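PDB 4QGR: DegT/DnrJ/EryC1/StrS aminotransferase from Brucella abortus 2308, which binds pyridoxal phosphate and probably acts as a transaminase of the DegT/DnrJ/EryC1/StrS family. Local coordinates for residues A[59-64]-A[208-213]; A[68-73]-A[190-195]; A[223-228]-A[242-247]. One frame throughout, in Å; residues are numbered along the deposited sequence.

Interaction 1 of 3, residues A[59-64]-A[208-213]; sequences HVIACA and GAMFTN
Ile61 and Met210 face each other as a hydrogen-bonded antiparallel pair, and their backbones exchange two bonds. Ile61 N to Met210 O is short and straight, 2.8 Å at 178°, and Met210 N returns a bond to Ile61 O. Met210 bends at its thioether (chi3 -70°), which brings CE back over the neighbouring strand to lie 3.6 Å from Ile61 CG2. On the same face Cys63 SG sits against the backbone of Gly208 and Ala209. On the other face Val60 and Phe211 run side by side, with Val60 CG2 in the plane of the phenyl ring at its edge, 3.9 Å from Phe211 CD1. Here the edge strand 59-63 of the large mixed sheet of the PLP-aminotransferase fold pairs with strand 208-212, which in turn bonds to strand 190-194. At the His59 end of the pairing, a water joins His59 NE2 (2.8 Å) to Asn213 O, while Asn213 OD1 accepts a bond from Glu58 N. Helix 42-55 packs on the Val60 and Phe211 face through Glu48, Leu51 and Leu55. Helix 68-76 covers Cys63 and Met210 on the opposite face, and Arg222 of helix 215-224 bonds to Val60 O.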
loop_
_atom_site.group_PDB
_atom_site.type_symbol
_atom_site.label_atom_id
_atom_site.label_comp_id
_atom_site.label_asym_id
_atom_site.label_seq_id
_atom_site.Cartn_x
_atom_site.Cartn_y
_atom_site.Cartn_z
ATOM N N HIS A 59 -21.155 -3.367 -4.482
ATOM C CA HIS A 59 -19.763 -3.295 -4.958
ATOM C C HIS A 59 -18.790 -3.397 -3.822
ATOM O O HIS A 59 -18.851 -2.589 -2.894
ATOM C CB HIS A 59 -19.490 -1.988 -5.736
ATOM C CG HIS A 59 -20.454 -1.763 -6.870
ATOM N ND1 HIS A 59 -20.311 -2.371 -8.098
ATOM C CD2 HIS A 59 -21.596 -1.041 -6.935
ATOM C CE1 HIS A 59 -21.338 -2.049 -8.875
ATOM N NE2 HIS A 59 -22.125 -1.227 -8.196
ATOM N N VAL A 60 -17.837 -4.327 -3.935
ATOM C CA VAL A 60 -16.715 -4.431 -2.986
ATOM C C VAL A 60 -15.453 -4.267 -3.795
ATOM O O VAL A 60 -15.249 -4.977 -4.815
ATOM C CB VAL A 60 -16.657 -5.779 -2.272
ATOM C CG1 VAL A 60 -15.375 -5.872 -1.403
ATOM C CG2 VAL A 60 -17.948 -6.006 -1.463
ATOM N N ILE A 61 -14.639 -3.301 -3.383
ATOM C CA ILE A 61 -13.403 -2.976 -4.099
ATOM C C ILE A 61 -12.243 -3.274 -3.141
ATOM O O ILE A 61 -11.888 -2.453 -2.276
ATOM C CB ILE A 61 -13.379 -1.511 -4.536
ATOM C CG1 ILE A 61 -14.612 -1.139 -5.370
ATOM C CG2 ILE A 61 -12.097 -1.234 -5.320
ATOM C CD1 ILE A 61 -15.718 -0.535 -4.536
ATOM N N ALA A 62 -11.635 -4.437 -3.321
ATOM C CA ALA A 62 -10.511 -4.835 -2.447
ATOM C C ALA A 62 -9.314 -3.935 -2.722
ATOM O O ALA A 62 -9.150 -3.465 -3.834
ATOM C CB ALA A 62 -10.169 -6.315 -2.649
ATOM N N CYS A 63 -8.496 -3.661 -1.695
ATOM C CA CYS A 63 -7.297 -2.830 -1.873
ATOM C C CYS A 63 -6.228 -3.241 -0.868
ATOM O O CYS A 63 -6.369 -4.280 -0.188
ATOM C CB CYS A 63 -7.668 -1.345 -1.741
ATOM S SG CYS A 63 -8.531 -0.864 -0.220
ATOM N N ALA A 64 -5.189 -2.429 -0.719
ATOM C CA ALA A 64 -4.007 -2.886 -0.034
ATOM C C ALA A 64 -4.024 -2.792 1.473
ATOM O O ALA A 64 -3.290 -3.543 2.127
ATOM C CB ALA A 64 -2.777 -2.150 -0.544
ATOM N N GLY A 208 -7.157 -4.472 2.719
ATOM C CA GLY A 208 -8.276 -3.567 2.959
ATOM C C GLY A 208 -9.352 -3.703 1.913
ATOM O O GLY A 208 -9.202 -4.457 0.961
ATOM N N ALA A 209 -10.463 -2.990 2.094
ATOM C CA ALA A 209 -11.453 -2.916 1.029
ATOM C C ALA A 209 -12.318 -1.681 1.186
ATOM O O ALA A 209 -12.410 -1.072 2.290
ATOM C CB ALA A 209 -12.337 -4.144 1.049
ATOM N N MET A 210 -13.041 -1.404 0.119
ATOM C CA MET A 210 -14.030 -0.301 0.072
ATOM C C MET A 210 -15.332 -0.879 -0.405
ATOM O O MET A 210 -15.342 -1.863 -1.143
ATOM C CB MET A 210 -13.579 0.829 -0.848
ATOM C CG MET A 210 -12.212 1.382 -0.443
ATOM S SD MET A 210 -11.468 2.498 -1.639
ATOM C CE MET A 210 -11.090 1.310 -2.919
ATOM N N PHE A 211 -16.419 -0.238 0.015
ATOM C CA PHE A 211 -17.773 -0.721 -0.190
ATOM C C PHE A 211 -18.671 0.409 -0.689
ATOM O O PHE A 211 -18.617 1.533 -0.177
ATOM C CB PHE A 211 -18.336 -1.258 1.123
ATOM C CG PHE A 211 -17.399 -2.172 1.865
ATOM C CD1 PHE A 211 -17.110 -3.433 1.357
ATOM C CD2 PHE A 211 -16.821 -1.794 3.051
ATOM C CE1 PHE A 211 -16.274 -4.308 2.020
ATOM C CE2 PHE A 211 -15.940 -2.652 3.701
ATOM C CZ PHE A 211 -15.681 -3.913 3.208
ATOM N N THR A 212 -19.510 0.140 -1.693
ATOM C CA THR A 212 -20.475 1.140 -2.091
ATOM C C THR A 212 -21.557 0.510 -2.957
ATOM O O THR A 212 -21.345 -0.517 -3.596
ATOM C CB THR A 212 -19.826 2.311 -2.852
ATOM O OG1 THR A 212 -20.787 3.361 -3.030
ATOM C CG2 THR A 212 -19.231 1.883 -4.188
ATOM N N ASN A 213 -22.733 1.138 -2.915
ATOM C CA ASN A 213 -23.793 0.818 -3.871
ATOM C C ASN A 213 -23.813 1.648 -5.134
ATOM O O ASN A 213 -24.628 1.403 -6.025
ATOM C CB ASN A 213 -25.145 0.927 -3.190
ATOM C CG ASN A 213 -25.363 -0.164 -2.181
ATOM O OD1 ASN A 213 -24.926 -1.281 -2.359
ATOM N ND2 ASN A 213 -26.068 0.165 -1.102
HETATM O O HOH W 1 -24.773 -0.338 -8.592
#

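Interaction 2 of 3, residues A[68-73]-A[190-195]; sequences DALQMP and VGATSF. With PLP (pyridoxal-5'-phosphate), chain E.
Ala192 presents its methyl group to the first turn of helix 68-76, where Ala69 and Leu70 meet it. This is a helix packed on the face of the large mixed sheet of the PLP-aminotransferase fold, running nearly antiparallel to strand 190-194: the segment axes are 155° apart and come within 7.4 Å of each other. No hydrogen bond crosses between the two segments, and the contact is made of small apolar groups.

The apolar touches fall at two places. At the first, Ala192 CB lies 3.6 Å from Leu70 CD2 and 3.9 Å from Ala69 CB; alanine on both sides allows the helix to come down close to the strand. Ala69 O is also turned to the Ala192 methyl and, buried there, has no polar partner in the model. At the second, Pro73 lays its ring across Val190 at about a right angle, with Pro73 CB 3.9 Å from Val190 CG1. The proline N has no hydrogen to give to the preceding turn, and the helix kinks at this residue. Met210 of strand 208-212 touches both Ala69 and Pro73, while Ile168 of strand 166-170 meets Leu70 and Val190.

One polar contact goes to the cofactor, from Ser194. Gly66 and Thr67, just ahead of the helix, bind the pyridoxal phosphate, as do Gln173 and Lys199, and Asn242 of the second subunit reaches it too. Leu70 serves both partners: one branch packs on the strand, and the other, CD1, stands 4.0 Å from cofactor C6. From the end of the strand, Ser194 turns its hydroxyl anti to the backbone N (chi1 174°), and Ser194 OG donates to phosphate oxygen O1P at 2.6 Å.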
loop_
_atom_site.group_PDB
_atom_site.type_symbol
_atom_site.label_atom_id
_atom_site.label_comp_id
_atom_site.label_asym_id
_atom_site.label_seq_id
_atom_site.Cartn_x
_atom_site.Cartn_y
_atom_site.Cartn_z
ATOM N N ASP A 68 -5.281 3.278 2.843
ATOM C CA ASP A 68 -5.599 3.468 1.427
ATOM C C ASP A 68 -7.106 3.545 1.177
ATOM O O ASP A 68 -7.582 4.326 0.304
ATOM C CB ASP A 68 -5.047 2.320 0.549
ATOM C CG ASP A 68 -3.511 2.221 0.484
ATOM O OD1 ASP A 68 -2.719 2.920 1.209
ATOM O OD2 ASP A 68 -3.065 1.323 -0.262
ATOM N N ALA A 69 -7.861 2.694 1.863
ATOM C CA ALA A 69 -9.290 2.579 1.711
ATOM C C ALA A 69 -10.056 3.824 2.063
ATOM O O ALA A 69 -11.115 4.057 1.487
ATOM C CB ALA A 69 -9.833 1.400 2.493
ATOM N N LEU A 70 -9.498 4.626 2.950
ATOM C CA LEU A 70 -10.055 5.944 3.308
ATOM C C LEU A 70 -9.559 7.051 2.378
ATOM O O LEU A 70 -10.312 7.983 2.070
ATOM C CB LEU A 70 -9.657 6.291 4.747
ATOM C CG LEU A 70 -10.174 5.347 5.847
ATOM C CD1 LEU A 70 -9.439 5.556 7.148
ATOM C CD2 LEU A 70 -11.655 5.638 6.062
ATOM N N GLN A 71 -8.299 6.953 1.943
ATOM C CA GLN A 71 -7.716 7.937 1.052
ATOM C C GLN A 71 -8.404 7.933 -0.315
ATOM O O GLN A 71 -8.700 8.988 -0.870
ATOM C CB GLN A 71 -6.230 7.656 0.857
ATOM C CG GLN A 71 -5.489 8.594 -0.103
ATOM C CD GLN A 71 -4.008 8.210 -0.214
ATOM O OE1 GLN A 71 -3.525 7.367 0.550
ATOM N NE2 GLN A 71 -3.325 8.712 -1.226
ATOM N N MET A 72 -8.591 6.763 -0.900
ATOM C CA MET A 72 -9.070 6.747 -2.278
ATOM C C MET A 72 -10.421 7.431 -2.510
ATOM O O MET A 72 -10.593 8.157 -3.512
ATOM C CB MET A 72 -9.014 5.337 -2.857
ATOM C CG MET A 72 -7.572 4.865 -3.044
ATOM S SD MET A 72 -7.515 3.294 -3.942
ATOM C CE MET A 72 -7.725 2.061 -2.662
ATOM N N PRO A 73 -11.399 7.226 -1.609
ATOM C CA PRO A 73 -12.655 7.933 -1.812
ATOM C C PRO A 73 -12.498 9.468 -1.763
ATOM O O PRO A 73 -13.232 10.163 -2.480
ATOM C CB PRO A 73 -13.519 7.441 -0.671
ATOM C CG PRO A 73 -13.020 6.059 -0.407
ATOM C CD PRO A 73 -11.542 6.127 -0.647
ATOM N N VAL A 190 -19.840 5.540 0.989
ATOM C CA VAL A 190 -18.823 4.534 0.780
ATOM C C VAL A 190 -18.313 4.114 2.161
ATOM O O VAL A 190 -18.224 4.935 3.093
ATOM C CB VAL A 190 -17.669 5.101 -0.108
ATOM C CG1 VAL A 190 -16.967 6.234 0.593
ATOM C CG2 VAL A 190 -16.675 4.066 -0.571
ATOM N N GLY A 191 -18.007 2.828 2.279
ATOM C CA GLY A 191 -17.420 2.281 3.477
ATOM C C GLY A 191 -16.006 1.848 3.195
ATOM O O GLY A 191 -15.658 1.521 2.072
ATOM N N ALA A 192 -15.210 1.815 4.264
ATOM C CA ALA A 192 -13.820 1.426 4.222
ATOM C C ALA A 192 -13.510 0.428 5.339
ATOM O O ALA A 192 -13.987 0.595 6.465
ATOM C CB ALA A 192 -12.940 2.659 4.412
ATOM N N THR A 193 -12.652 -0.556 5.062
ATOM C CA THR A 193 -12.158 -1.399 6.136
ATOM C C THR A 193 -10.704 -1.847 5.921
ATOM O O THR A 193 -10.096 -1.629 4.862
ATOM C CB THR A 193 -13.061 -2.633 6.380
ATOM O OG1 THR A 193 -12.796 -3.228 7.660
ATOM C CG2 THR A 193 -12.831 -3.675 5.325
ATOM N N SER A 194 -10.209 -2.458 6.987
ATOM C CA SER A 194 -8.888 -2.992 7.114
ATOM C C SER A 194 -8.984 -4.482 7.341
ATOM O O SER A 194 -9.841 -4.909 8.119
ATOM C CB SER A 194 -8.222 -2.385 8.363
ATOM O OG SER A 194 -6.964 -3.039 8.562
ATOM N N PHE A 195 -7.994 -5.227 6.798
ATOM C CA PHE A 195 -7.835 -6.647 7.035
ATOM C C PHE A 195 -6.517 -6.875 7.739
ATOM O O PHE A 195 -5.917 -7.943 7.686
ATOM C CB PHE A 195 -7.943 -7.439 5.719
ATOM C CG PHE A 195 -9.259 -7.268 5.002
ATOM C CD1 PHE A 195 -10.475 -7.395 5.660
ATOM C CD2 PHE A 195 -9.298 -6.959 3.656
ATOM C CE1 PHE A 195 -11.680 -7.213 5.005
ATOM C CE2 PHE A 195 -10.506 -6.798 2.988
ATOM C CZ PHE A 195 -11.685 -6.919 3.642
HETATM N N1 PLP E . -9.167 3.179 10.688
HETATM C C2 PLP E . -9.272 2.640 11.916
HETATM C C2A PLP E . -10.398 3.008 12.851
HETATM C C3 PLP E . -8.295 1.586 12.307
HETATM O O3 PLP E . -8.425 1.011 13.496
HETATM C C4 PLP E . -7.167 1.295 11.382
HETATM C C4A PLP E . -6.125 0.254 11.529
HETATM O O4A PLP E . -6.360 -0.842 11.997
HETATM C C5 PLP E . -7.174 1.977 10.081
HETATM C C6 PLP E . -8.192 2.894 9.809
HETATM C C5A PLP E . -6.080 1.719 9.069
HETATM O O4P PLP E . -6.124 0.382 8.550
HETATM P P PLP E . -4.770 -0.363 8.103
HETATM O O1P PLP E . -5.188 -1.582 7.283
HETATM O O2P PLP E . -3.905 0.635 7.378
HETATM O O3P PLP E . -4.193 -0.786 9.464
#

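Interaction 3 of 3, residues A[223-228]-A[242-247]; sequences SVLFHG and NSRLDT. With PLP (pyridoxal-5'-phosphate), chain G; ACT (acetate ion), chain D.
Ser243 N donates to Leu225 O at 2.9 Å and 166°, and Phe226 and Asn242 form a single backbone bridge beside it. A water donates to the same Leu225 O and to Asn242 OD1, tying the asparagine amide to the backbone at Leu225. The other end of that amide, Asn242 ND2, gives a 2.8 Å bond to phosphate oxygen O2P of the cofactor that is also hydrogen-bonded to Lys199 of the second subunit. The His227 ring crosses the asparagine obliquely, its CE1 3.9 Å from Asn242 CB, while His227 ND1 bonds to Glu97 of the second subunit.

Leu225 and Arg244 cross at about a right angle, Leu225 CD1 against Arg244 CG. Farther out the arginine bends at chi3 (-71°), and its guanidinium grips an acetate, probably from the crystallisation liquor, with NH1 on O and NH2 on OXT, each at 3.0 Å. Arg244 NH2 also forms a salt bridge with Asp206 of the second subunit. Phe226 CE1 comes 3.7 Å from Arg244 NH1, with ring and guanidinium planes 36° apart. Inward, Leu225 packs on Ile61 of strand 59-63 and on Met72 of helix 68-76; beyond Asp246, the chain enters helix 247-278.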
loop_
_atom_site.group_PDB
_atom_site.type_symbol
_atom_site.label_atom_id
_atom_site.label_comp_id
_atom_site.label_asym_id
_atom_site.label_seq_id
_atom_site.Cartn_x
_atom_site.Cartn_y
_atom_site.Cartn_z
ATOM N N SER A 223 -10.299 2.471 -10.746
ATOM C CA SER A 223 -9.309 3.188 -11.516
ATOM C C SER A 223 -8.206 3.720 -10.598
ATOM O O SER A 223 -7.036 3.509 -10.854
ATOM C CB SER A 223 -9.984 4.339 -12.279
ATOM O OG SER A 223 -9.052 5.258 -12.826
ATOM N N VAL A 224 -8.589 4.369 -9.513
ATOM C CA VAL A 224 -7.640 5.009 -8.624
ATOM C C VAL A 224 -6.644 4.011 -8.036
ATOM O O VAL A 224 -5.454 4.332 -7.872
ATOM C CB VAL A 224 -8.381 5.791 -7.493
ATOM C CG1 VAL A 224 -7.435 6.255 -6.388
ATOM C CG2 VAL A 224 -9.085 7.004 -8.088
ATOM N N LEU A 225 -7.103 2.804 -7.706
ATOM C CA LEU A 225 -6.212 1.836 -7.066
ATOM C C LEU A 225 -5.219 1.231 -8.022
ATOM O O LEU A 225 -4.255 0.579 -7.578
ATOM C CB LEU A 225 -7.003 0.751 -6.332
ATOM C CG LEU A 225 -7.757 -0.257 -7.209
ATOM C CD1 LEU A 225 -6.885 -1.386 -7.699
ATOM C CD2 LEU A 225 -8.922 -0.827 -6.438
ATOM N N PHE A 226 -5.404 1.458 -9.324
ATOM C CA PHE A 226 -4.453 1.009 -10.333
ATOM C C PHE A 226 -3.978 2.175 -11.179
ATOM O O PHE A 226 -4.223 2.235 -12.405
ATOM C CB PHE A 226 -5.019 -0.139 -11.172
ATOM C CG PHE A 226 -4.034 -0.698 -12.198
ATOM C CD1 PHE A 226 -2.686 -0.787 -11.917
ATOM C CD2 PHE A 226 -4.474 -1.093 -13.464
ATOM C CE1 PHE A 226 -1.789 -1.294 -12.856
ATOM C CE2 PHE A 226 -3.582 -1.607 -14.410
ATOM C CZ PHE A 226 -2.239 -1.699 -14.099
ATOM N N HIS A 227 -3.357 3.140 -10.484
ATOM C CA HIS A 227 -2.758 4.332 -11.121
ATOM C C HIS A 227 -3.697 5.160 -11.993
ATOM O O HIS A 227 -3.266 5.791 -12.958
ATOM C CB HIS A 227 -1.535 3.920 -11.961
ATOM C CG HIS A 227 -0.550 3.123 -11.193
ATOM N ND1 HIS A 227 0.266 3.681 -10.232
ATOM C CD2 HIS A 227 -0.280 1.800 -11.192
ATOM C CE1 HIS A 227 1.001 2.739 -9.679
ATOM N NE2 HIS A 227 0.687 1.589 -10.244
ATOM N N GLY A 228 -4.974 5.216 -11.642
ATOM C CA GLY A 228 -5.919 6.057 -12.358
ATOM C C GLY A 228 -6.191 5.609 -13.800
ATOM O O GLY A 228 -6.415 6.455 -14.673
ATOM N N ASN A 242 -1.024 2.650 -6.108
ATOM C CA ASN A 242 -1.022 1.207 -6.266
ATOM C C ASN A 242 -1.604 0.623 -5.006
ATOM O O ASN A 242 -0.909 0.571 -4.002
ATOM C CB ASN A 242 0.402 0.670 -6.432
ATOM C CG ASN A 242 0.451 -0.853 -6.541
ATOM O OD1 ASN A 242 -0.560 -1.541 -6.476
ATOM N ND2 ASN A 242 1.646 -1.380 -6.691
ATOM N N SER A 243 -2.839 0.133 -5.066
ATOM C CA SER A 243 -3.472 -0.391 -3.850
ATOM C C SER A 243 -4.344 -1.602 -4.113
ATOM O O SER A 243 -5.558 -1.478 -4.267
ATOM C CB SER A 243 -4.270 0.698 -3.154
ATOM O OG SER A 243 -4.752 0.256 -1.918
ATOM N N ARG A 244 -3.705 -2.774 -4.150
ATOM C CA ARG A 244 -4.357 -4.048 -4.466
ATOM C C ARG A 244 -4.291 -4.980 -3.270
ATOM O O ARG A 244 -3.306 -5.002 -2.519
ATOM C CB ARG A 244 -3.686 -4.698 -5.679
ATOM C CG ARG A 244 -3.829 -3.879 -6.957
ATOM C CD ARG A 244 -3.094 -4.491 -8.149
ATOM N NE ARG A 244 -1.650 -4.378 -8.025
ATOM C CZ ARG A 244 -0.813 -4.077 -9.011
ATOM N NH1 ARG A 244 -1.259 -3.830 -10.243
ATOM N NH2 ARG A 244 0.475 -4.078 -8.775
ATOM N N LEU A 245 -5.357 -5.766 -3.099
ATOM C CA LEU A 245 -5.305 -6.929 -2.195
ATOM C C LEU A 245 -4.641 -8.100 -2.903
ATOM O O LEU A 245 -5.102 -8.512 -3.997
ATOM C CB LEU A 245 -6.705 -7.326 -1.793
ATOM C CG LEU A 245 -6.896 -8.496 -0.814
ATOM C CD1 LEU A 245 -6.406 -8.090 0.524
ATOM C CD2 LEU A 245 -8.373 -8.900 -0.730
ATOM N N ASP A 246 -3.579 -8.643 -2.298
ATOM C CA ASP A 246 -2.834 -9.736 -2.936
ATOM C C ASP A 246 -3.763 -10.967 -3.057
ATOM O O ASP A 246 -4.569 -11.239 -2.155
ATOM C CB ASP A 246 -1.636 -10.196 -2.108
ATOM C CG ASP A 246 -0.542 -9.180 -1.953
ATOM O OD1 ASP A 246 -0.388 -8.205 -2.778
ATOM O OD2 ASP A 246 0.234 -9.388 -0.948
ATOM N N THR A 247 -3.622 -11.722 -4.129
ATOM C CA THR A 247 -4.384 -12.955 -4.322
ATOM C C THR A 247 -4.210 -13.877 -3.123
ATOM O O THR A 247 -5.158 -14.466 -2.618
ATOM C CB THR A 247 -3.908 -13.704 -5.566
ATOM O OG1 THR A 247 -3.917 -12.815 -6.693
ATOM C CG2 THR A 247 -4.840 -14.874 -5.863
HETATM N N1 PLP G . 8.856 2.472 -11.568
HETATM C C2 PLP G . 8.987 1.677 -12.658
HETATM C C2A PLP G . 10.042 1.980 -13.698
HETATM C C3 PLP G . 8.131 0.476 -12.806
HETATM O O3 PLP G . 8.263 -0.355 -13.857
HETATM C C4 PLP G . 7.092 0.217 -11.782
HETATM C C4A PLP G . 6.219 -0.962 -11.796
HETATM O O4A PLP G . 6.499 -1.880 -12.514
HETATM C C5 PLP G . 7.038 1.138 -10.645
HETATM C C6 PLP G . 7.921 2.236 -10.618
HETATM C C5A PLP G . 5.969 0.903 -9.579
HETATM O O4P PLP G . 6.233 -0.297 -8.842
HETATM P P PLP G . 5.014 -1.118 -8.225
HETATM O O1P PLP G . 5.683 -2.041 -7.222
HETATM O O2P PLP G . 3.969 -0.173 -7.629
HETATM O O3P PLP G . 4.463 -1.869 -9.452
HETATM C C ACT D . 2.139 -2.836 -11.675
HETATM O O ACT D . 0.958 -3.019 -12.085
HETATM O OXT ACT D . 2.387 -2.484 -10.514
HETATM C CH3 ACT D . 3.302 -3.052 -12.606
HETATM O O HOH W 2 -2.411 -1.251 -8.522
#

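Interactions 1 and 2 are buried, involve the same sheet and share a border: strands 208-212 and 190-194 are neighbours, joined through Phe211 N to Gly191 O and Thr193 N to Ala209 O. Interaction 1 is mostly backbone hydrogen bonding between strands, interaction 2 apolar packing of a helix on the sheet. Interaction 3, also largely buried but farther from the chain's centre and at the subunit boundary, is more polar, with a bridging water and an arginine paired with Asp206 of the second subunit. Ser243 OG connects it to both others, bonding with Ala64 N and Asp68 OD2. Interactions 2 and 3 each reach a phosphate, but of different cofactors, so each site draws on both subunits.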